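PDB 6G49: protein-glutamine gamma-glutamyltransferase from Pseudomonas aeruginosa PAO1, which catalyses in vitro the cross-linking of protein glutamine and lysine side chains, an activity of its periplasmic domain, and is critical for the viability of the bacterium. Local coordinates for residues Gly258-Val263 / Glu291-Glu296; Ala162-Ser167 / Gln297-Val302; Ala75-Arg80 / Met137-Leu142. One frame throughout, in Å; residues are numbered along the deposited sequence. Where two conformers were deposited one is given.

Interaction 1: Gly258-Val263 / Glu291-Glu296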
# COMPACT_ATOMS: atom_id res chain seq x y z
N GLY A 258 3.29 -18.99 -2.21
CA GLY A 258 3.80 -19.28 -0.87
C GLY A 258 4.62 -18.17 -0.24
O GLY A 258 5.30 -18.43 0.71
N ILE A 259 4.47 -16.92 -0.71
CA ILE A 259 5.18 -15.75 -0.21
C ILE A 259 4.16 -14.92 0.57
O ILE A 259 3.18 -14.47 -0.04
CB ILE A 259 5.85 -14.93 -1.34
CG1 ILE A 259 6.87 -15.77 -2.10
CG2 ILE A 259 6.47 -13.67 -0.74
CD1 ILE A 259 7.48 -15.14 -3.30
N PRO A 260 4.33 -14.69 1.89
CA PRO A 260 3.35 -13.89 2.62
C PRO A 260 3.39 -12.46 2.06
O PRO A 260 4.46 -11.93 1.79
CB PRO A 260 3.83 -13.95 4.07
CG PRO A 260 4.73 -15.18 4.10
CD PRO A 260 5.44 -15.15 2.76
N ALA A 261 2.19 -11.92 1.81
CA ALA A 261 2.08 -10.61 1.14
C ALA A 261 0.78 -9.97 1.55
O ALA A 261 -0.20 -10.67 1.84
CB ALA A 261 2.14 -10.78 -0.36
N ARG A 262 0.73 -8.62 1.51
CA ARG A 262 -0.49 -7.93 1.85
C ARG A 262 -0.52 -6.63 1.03
O ARG A 262 0.52 -6.19 0.53
CB ARG A 262 -0.67 -7.68 3.36
CG ARG A 262 0.49 -6.92 3.99
CD ARG A 262 0.35 -6.90 5.51
NE ARG A 262 1.54 -6.34 6.11
CZ ARG A 262 2.02 -6.64 7.33
NH1 ARG A 262 1.37 -7.49 8.13
NH2 ARG A 262 3.15 -6.05 7.75
N VAL A 263 -1.73 -6.14 0.86
CA VAL A 263 -1.93 -4.83 0.20
C VAL A 263 -1.77 -3.73 1.23
O VAL A 263 -2.34 -3.78 2.34
CB VAL A 263 -3.31 -4.81 -0.49
CG1 VAL A 263 -3.66 -3.41 -0.98
CG2 VAL A 263 -3.37 -5.84 -1.62
N GLU A 291 3.40 -5.22 0.13
CA GLU A 291 4.63 -5.64 0.86
C GLU A 291 4.58 -7.15 1.02
O GLU A 291 3.49 -7.77 1.17
CB GLU A 291 4.84 -4.89 2.17
CG GLU A 291 3.75 -5.07 3.19
CD GLU A 291 3.90 -4.17 4.41
OE1 GLU A 291 3.08 -4.27 5.33
OE2 GLU A 291 4.82 -3.35 4.42
N TYR A 292 5.77 -7.74 1.00
CA TYR A 292 5.92 -9.17 1.13
C TYR A 292 7.03 -9.44 2.16
O TYR A 292 7.95 -8.64 2.38
CB TYR A 292 6.20 -9.83 -0.22
CG TYR A 292 7.55 -9.53 -0.82
CD1 TYR A 292 7.82 -8.31 -1.45
CD2 TYR A 292 8.59 -10.41 -0.66
CE1 TYR A 292 9.11 -8.03 -1.91
CE2 TYR A 292 9.87 -10.14 -1.14
CZ TYR A 292 10.12 -8.95 -1.75
OH TYR A 292 11.40 -8.79 -2.20
N TRP A 293 7.00 -10.66 2.67
CA TRP A 293 7.88 -11.05 3.75
C TRP A 293 8.81 -12.16 3.28
O TRP A 293 8.42 -13.09 2.58
CB TRP A 293 7.07 -11.54 4.95
CG TRP A 293 7.93 -11.84 6.15
CD1 TRP A 293 8.38 -10.96 7.10
CD2 TRP A 293 8.50 -13.13 6.47
NE1 TRP A 293 9.22 -11.62 7.97
CE2 TRP A 293 9.32 -12.93 7.60
CE3 TRP A 293 8.42 -14.39 5.88
CZ2 TRP A 293 10.03 -13.98 8.20
CZ3 TRP A 293 9.15 -15.42 6.45
CH2 TRP A 293 9.88 -15.22 7.62
N GLN A 294 10.02 -12.07 3.81
CA GLN A 294 10.97 -13.20 3.67
C GLN A 294 11.84 -13.23 4.92
O GLN A 294 12.00 -12.26 5.65
CB GLN A 294 11.79 -13.04 2.39
CG GLN A 294 12.83 -11.94 2.46
CD GLN A 294 13.32 -11.63 1.08
OE1 GLN A 294 13.04 -10.56 0.53
NE2 GLN A 294 14.01 -12.59 0.50
N PRO A 295 12.39 -14.42 5.23
CA PRO A 295 13.30 -14.54 6.37
C PRO A 295 14.45 -13.54 6.32
O PRO A 295 14.95 -13.21 5.28
CB PRO A 295 13.83 -15.98 6.22
CG PRO A 295 12.69 -16.72 5.53
CD PRO A 295 12.11 -15.70 4.57
N GLU A 296 14.78 -13.02 7.50
CA GLU A 296 15.92 -12.14 7.74
C GLU A 296 15.68 -10.71 7.25
O GLU A 296 15.93 -9.77 7.99
CB GLU A 296 17.20 -12.71 7.12
CG GLU A 296 17.60 -14.04 7.75
CD GLU A 296 19.07 -14.40 7.60
OE1 GLU A 296 19.61 -14.18 6.50
OE2 GLU A 296 19.66 -14.89 8.58
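The guanidinium of Arg262 takes the carboxylate of Glu291 at its edge, close to its own plane: NE donates to OE1 over 2.7 Å, while the bond from NH2 to the same OE1 is weak. Arg262 also makes a cation-pi contact with Trp299. Guanidinium and carboxylate planes are turned 49° apart, and OE1 is approached from its anti side. The other oxygen, OE2, makes salt bridges to Arg164 and Arg74, while NH1 of Arg262 bridges to Glu79. Trp293 has the N of Pro295 3.5 Å above one ring face, toward the rim; the ring of Pro260 approaches obliquely, its CG 4.2 Å from Trp293 CE3. The indole also meets Trp299 edge-to-face, and its NE1 donates to Glu165 O. Tyr292 runs alongside Ile259, whose CG2 lies 3.9 Å from Tyr292 CB.

Both charged chains start with CG between backbone N and carbonyl carbon (chi1 56° in Arg262, 62° in Glu291) and then extend, bringing their ends together on one face of the sheet. Small Ala261 suits the other face, where helix 243-256 packs close. The backbones pair through Arg262 N to Glu291 O (2.9 Å) and Glu291 N to Arg262 O (3.1 Å). Pro260, though lacking an N-H, still accepts through its O from Trp293 N (3.0 Å). This is an antiparallel ladder of the papain-like transglutaminase core, whose sheet backs the helix begun by Cys243, the probable nucleophile.

Interaction 2: Ala162-Ser167 / Gln297-Val302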
# COMPACT_ATOMS: atom_id res chain seq x y z
N ALA A 162 13.74 1.16 8.21
CA ALA A 162 13.61 0.31 9.38
C ALA A 162 13.47 -1.15 8.94
O ALA A 162 12.92 -1.45 7.89
CB ALA A 162 12.40 0.70 10.20
N LEU A 163 14.07 -2.06 9.72
CA LEU A 163 13.88 -3.51 9.51
C LEU A 163 12.57 -3.91 10.17
O LEU A 163 12.34 -3.65 11.33
CB LEU A 163 15.07 -4.23 10.14
CG LEU A 163 15.07 -5.75 10.06
CD1 LEU A 163 15.09 -6.21 8.63
CD2 LEU A 163 16.30 -6.30 10.81
N ARG A 164 11.70 -4.53 9.38
CA ARG A 164 10.39 -4.91 9.85
C ARG A 164 10.13 -6.39 9.97
O ARG A 164 10.09 -7.10 8.98
CB ARG A 164 9.33 -4.29 8.96
CG ARG A 164 9.55 -2.82 8.68
CD ARG A 164 8.35 -2.22 7.99
NE ARG A 164 8.45 -2.34 6.55
CZ ARG A 164 7.43 -2.66 5.78
NH1 ARG A 164 6.26 -2.90 6.34
NH2 ARG A 164 7.58 -2.76 4.46
N GLU A 165 9.95 -6.83 11.20
CA GLU A 165 9.60 -8.20 11.50
C GLU A 165 10.55 -9.20 10.82
O GLU A 165 10.11 -10.06 10.05
CB GLU A 165 8.14 -8.45 11.13
CG GLU A 165 7.36 -9.10 12.21
CD GLU A 165 5.95 -9.57 11.90
OE1 GLU A 165 5.30 -9.09 10.92
OE2 GLU A 165 5.49 -10.43 12.67
N SER A 166 11.85 -9.16 11.12
CA SER A 166 12.79 -10.10 10.56
C SER A 166 12.41 -11.55 10.91
O SER A 166 12.69 -12.44 10.13
CB SER A 166 14.22 -9.78 10.95
OG SER A 166 14.31 -9.82 12.35
N SER A 167 11.83 -11.76 12.10
CA SER A 167 11.15 -13.00 12.51
C SER A 167 9.65 -12.75 12.61
O SER A 167 9.25 -11.83 13.26
CB SER A 167 11.64 -13.49 13.87
OG SER A 167 12.96 -13.91 13.72
N GLN A 297 15.27 -10.55 5.98
CA GLN A 297 15.04 -9.22 5.44
C GLN A 297 13.74 -8.60 5.97
O GLN A 297 13.59 -7.37 5.94
CB GLN A 297 15.13 -9.29 3.92
CG GLN A 297 16.52 -9.72 3.45
CD GLN A 297 16.63 -9.60 1.96
OE1 GLN A 297 16.59 -8.50 1.40
NE2 GLN A 297 16.74 -10.74 1.29
N GLY A 298 12.81 -9.45 6.42
CA GLY A 298 11.53 -9.02 6.88
C GLY A 298 10.67 -8.51 5.73
O GLY A 298 10.73 -9.03 4.59
N TRP A 299 9.79 -7.55 6.06
CA TRP A 299 8.83 -7.01 5.06
C TRP A 299 9.55 -6.01 4.15
O TRP A 299 10.26 -5.13 4.64
CB TRP A 299 7.64 -6.36 5.73
CG TRP A 299 6.73 -7.27 6.49
CD1 TRP A 299 6.76 -7.55 7.82
CD2 TRP A 299 5.65 -8.05 5.96
NE1 TRP A 299 5.78 -8.45 8.14
CE2 TRP A 299 5.09 -8.80 7.02
CE3 TRP A 299 5.12 -8.22 4.66
CZ2 TRP A 299 3.94 -9.59 6.86
CZ3 TRP A 299 4.03 -9.05 4.51
CH2 TRP A 299 3.45 -9.73 5.58
N LEU A 300 9.31 -6.12 2.84
CA LEU A 300 9.77 -5.17 1.85
C LEU A 300 8.59 -4.72 1.01
O LEU A 300 7.76 -5.53 0.61
CB LEU A 300 10.84 -5.80 0.96
CG LEU A 300 12.14 -6.22 1.67
CD1 LEU A 300 13.03 -6.94 0.69
CD2 LEU A 300 12.85 -5.04 2.30
N SER A 301 8.52 -3.41 0.75
CA SER A 301 7.43 -2.85 -0.03
C SER A 301 7.82 -2.79 -1.50
O SER A 301 8.97 -2.54 -1.83
CB SER A 301 7.10 -1.46 0.45
OG SER A 301 6.70 -1.49 1.81
N VAL A 302 6.84 -3.01 -2.36
CA VAL A 302 7.02 -2.98 -3.79
C VAL A 302 5.76 -2.40 -4.42
O VAL A 302 4.66 -2.61 -3.94
CB VAL A 302 7.36 -4.37 -4.34
CG1 VAL A 302 6.23 -5.38 -4.18
CG2 VAL A 302 7.86 -4.31 -5.76
O HOH W 1 12.17 -5.09 6.53
O HOH W 2 10.21 -2.19 4.07
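Trp299 is held to Arg164 and Glu165 by both of its N-H groups. Its backbone N donates to Arg164 O at 3.0 Å, in the carbonyl plane, and its indole NE1 donates to Glu165 OE1 at 2.9 Å, nearly straight at 168°. Glu165 OE1 lies in the plane of the indole but is met on its anti side, by a donor tilted 28° from the carboxylate plane; the other oxygen, OE2, accepts from the backbone N of Asp169. Glu165 and Trp299 run side by side, so the aliphatic part of the glutamate also lies against the indole.

Arg164 crosses Trp299 at about a right angle, with Trp299 CB 3.6 Å above the centre of one guanidinium face. The bend of its chain at chi3 (-89°) turns the flat head over that carbon, with its N-H groups bonded round the rim: NH1 to Glu291, its main partner, NE to Asp125, and NH2 to water 2 (2.7 Å). Two waters bridge the segments. Water 1 accepts from Arg164 N and donates to Gln297 O (2.8 Å) and to Trp299 O (2.7 Å), and water 2 donates a second bond to Trp299 O. Gly298, at positive phi, suits the tight spot where its CA meets Arg164 O at 3.2 Å.

The arrangement is a water-assisted junction between the N-terminal part, around strand 163-164, and strand 298-302 of the transglutaminase-like core, which runs directly into Asp303, an active-site residue by similarity.

Interaction 3: Ala75-Arg80 / Met137-Leu142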
# COMPACT_ATOMS: atom_id res chain seq x y z
N ALA A 75 -1.58 4.32 5.17
CA ALA A 75 -2.77 4.45 6.01
C ALA A 75 -3.07 3.16 6.74
O ALA A 75 -3.21 3.15 7.98
CB ALA A 75 -3.95 4.90 5.22
N LEU A 76 -3.21 2.07 5.98
CA LEU A 76 -3.57 0.78 6.60
C LEU A 76 -3.07 -0.33 5.69
O LEU A 76 -2.69 -0.09 4.56
CB LEU A 76 -5.07 0.66 6.84
CG LEU A 76 -5.96 0.47 5.62
CD1 LEU A 76 -7.25 -0.23 6.06
CD2 LEU A 76 -6.25 1.79 4.92
N THR A 77 -3.13 -1.57 6.18
CA THR A 77 -2.94 -2.76 5.36
C THR A 77 -4.24 -3.53 5.30
O THR A 77 -5.07 -3.47 6.22
CB THR A 77 -1.82 -3.73 5.78
OG1 THR A 77 -2.27 -4.58 6.85
CG2 THR A 77 -0.53 -3.02 6.13
N MET A 78 -4.38 -4.25 4.19
CA MET A 78 -5.52 -5.13 3.95
C MET A 78 -4.96 -6.54 3.73
O MET A 78 -4.29 -6.80 2.74
CB MET A 78 -6.29 -4.62 2.74
CG MET A 78 -6.89 -3.22 3.02
SD MET A 78 -7.89 -2.65 1.62
CE MET A 78 -8.16 -0.97 2.17
N GLU A 79 -5.26 -7.42 4.69
CA GLU A 79 -4.71 -8.76 4.74
C GLU A 79 -5.70 -9.84 4.36
O GLU A 79 -5.28 -11.02 4.31
CB GLU A 79 -4.15 -9.01 6.14
CG GLU A 79 -2.89 -8.23 6.44
CD GLU A 79 -2.49 -8.19 7.90
OE1 GLU A 79 -3.32 -7.77 8.68
OE2 GLU A 79 -1.34 -8.59 8.19
N ARG A 80 -6.96 -9.54 4.18
CA ARG A 80 -8.00 -10.54 3.90
C ARG A 80 -8.46 -10.34 2.46
O ARG A 80 -8.76 -9.23 2.08
CB ARG A 80 -9.21 -10.34 4.79
CG ARG A 80 -8.86 -10.61 6.24
CD ARG A 80 -10.08 -10.41 7.09
NE ARG A 80 -9.86 -11.02 8.38
CZ ARG A 80 -10.58 -10.74 9.46
NH1 ARG A 80 -11.53 -9.81 9.38
NH2 ARG A 80 -10.33 -11.37 10.59
N MET A 137 0.56 -0.37 15.02
CA MET A 137 0.01 -1.73 15.16
C MET A 137 0.95 -2.75 14.50
O MET A 137 2.00 -2.41 13.91
CB MET A 137 -1.41 -1.79 14.57
CG MET A 137 -2.38 -0.76 15.11
SD MET A 137 -2.47 -0.81 16.95
CE MET A 137 -3.51 -2.27 17.06
N SER A 138 0.60 -4.04 14.61
CA SER A 138 1.43 -5.14 14.20
C SER A 138 1.70 -5.12 12.69
O SER A 138 2.73 -5.66 12.28
CB SER A 138 0.80 -6.51 14.59
OG SER A 138 -0.61 -6.56 14.43
N ASP A 139 0.83 -4.47 11.89
CA ASP A 139 1.01 -4.37 10.45
C ASP A 139 1.63 -3.01 10.06
O ASP A 139 1.50 -2.58 8.88
CB ASP A 139 -0.32 -4.61 9.73
CG ASP A 139 -1.34 -3.50 9.95
OD1 ASP A 139 -1.16 -2.75 10.98
OD2 ASP A 139 -2.31 -3.41 9.18
N PHE A 140 2.20 -2.30 11.05
CA PHE A 140 2.97 -1.06 10.85
C PHE A 140 2.07 0.06 10.35
O PHE A 140 2.55 0.95 9.69
CB PHE A 140 4.13 -1.30 9.89
CG PHE A 140 5.09 -2.35 10.38
CD1 PHE A 140 6.03 -2.04 11.34
CD2 PHE A 140 4.97 -3.68 10.00
CE1 PHE A 140 6.84 -3.01 11.90
CE2 PHE A 140 5.78 -4.65 10.56
CZ PHE A 140 6.72 -4.31 11.49
N HIS A 141 0.80 0.07 10.71
CA HIS A 141 -0.04 1.24 10.48
C HIS A 141 -0.41 1.84 11.84
O HIS A 141 -0.41 1.15 12.85
CB HIS A 141 -1.29 0.87 9.66
CG HIS A 141 -2.50 0.56 10.44
ND1 HIS A 141 -2.69 -0.67 11.01
CD2 HIS A 141 -3.62 1.26 10.73
CE1 HIS A 141 -3.86 -0.69 11.65
NE2 HIS A 141 -4.45 0.50 11.51
N LEU A 142 -0.74 3.12 11.81
CA LEU A 142 -1.09 3.90 12.99
C LEU A 142 -2.61 3.88 13.20
O LEU A 142 -3.36 4.36 12.38
CB LEU A 142 -0.60 5.34 12.74
CG LEU A 142 0.90 5.55 12.61
CD1 LEU A 142 1.15 6.96 12.12
CD2 LEU A 142 1.58 5.31 13.94
O HOH W 3 -0.74 4.44 9.23
O HOH W 4 -4.67 -2.35 8.73
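A type I beta turn, Met137 to Phe140, docks on strand 72-81 next to the classic bulge that Ala75 and Leu76 form opposite Ala265; Asp139 and His141 of the loop meet Thr77 and Leu76 of the strand. The hydroxyl OG1 of Thr77 donates to the anti lone pair of Asp139 OD2 at 2.6 Å. Water 4 donates to the same oxygen, also at 2.6 Å, and accepts from Thr77 N. Threonine, beta-branched, suits a strand and has a hydroxyl to give the carboxylate; its methyl, CG2, lies 3.4 Å from Asp139 O.

With CG between its backbone N and carbonyl carbon (chi1 69°), Asp139 sets its carboxylate between Thr77 and His141. OD1 takes His141 ND1 by its syn lone pair at 2.6 Å, in the ring plane and almost straight (173°). Water 4 lies 3.3 Å above one face of that ring, and His141 CB packs 3.8 Å from Leu76 CA. Glu79 nearby is tied to Gln91, Arg262 and Arg175, which probably eases its closeness to Asp139. With ND1 bonded to a carboxylate and NE2 to Gln143 OE1, the imidazole probably carries both protons and a positive charge, which would favour an ionised Asp139 in this buried setting.

In the fold
Interaction 3 comes first along the chain; the 162-167 segment of interaction 2 follows, then both segments of interaction 1, and 297-302 closes the series. All three reach one antiparallel sheet, in which strands 72-81, 261-265, 286-294 and 298-302 are successive neighbours. The centres of interactions 1 and 2 are about 8 Å apart, and each is about 14 Å from that of interaction 3. Buried salt bridges tie interaction 1 to each of the others, while Phe140 packs on Arg164. The N-terminal part of this periplasmic domain is thereby built onto the transglutaminase-like core through a shared sheet and buried charges, beside strands leading to the probable catalytic residues.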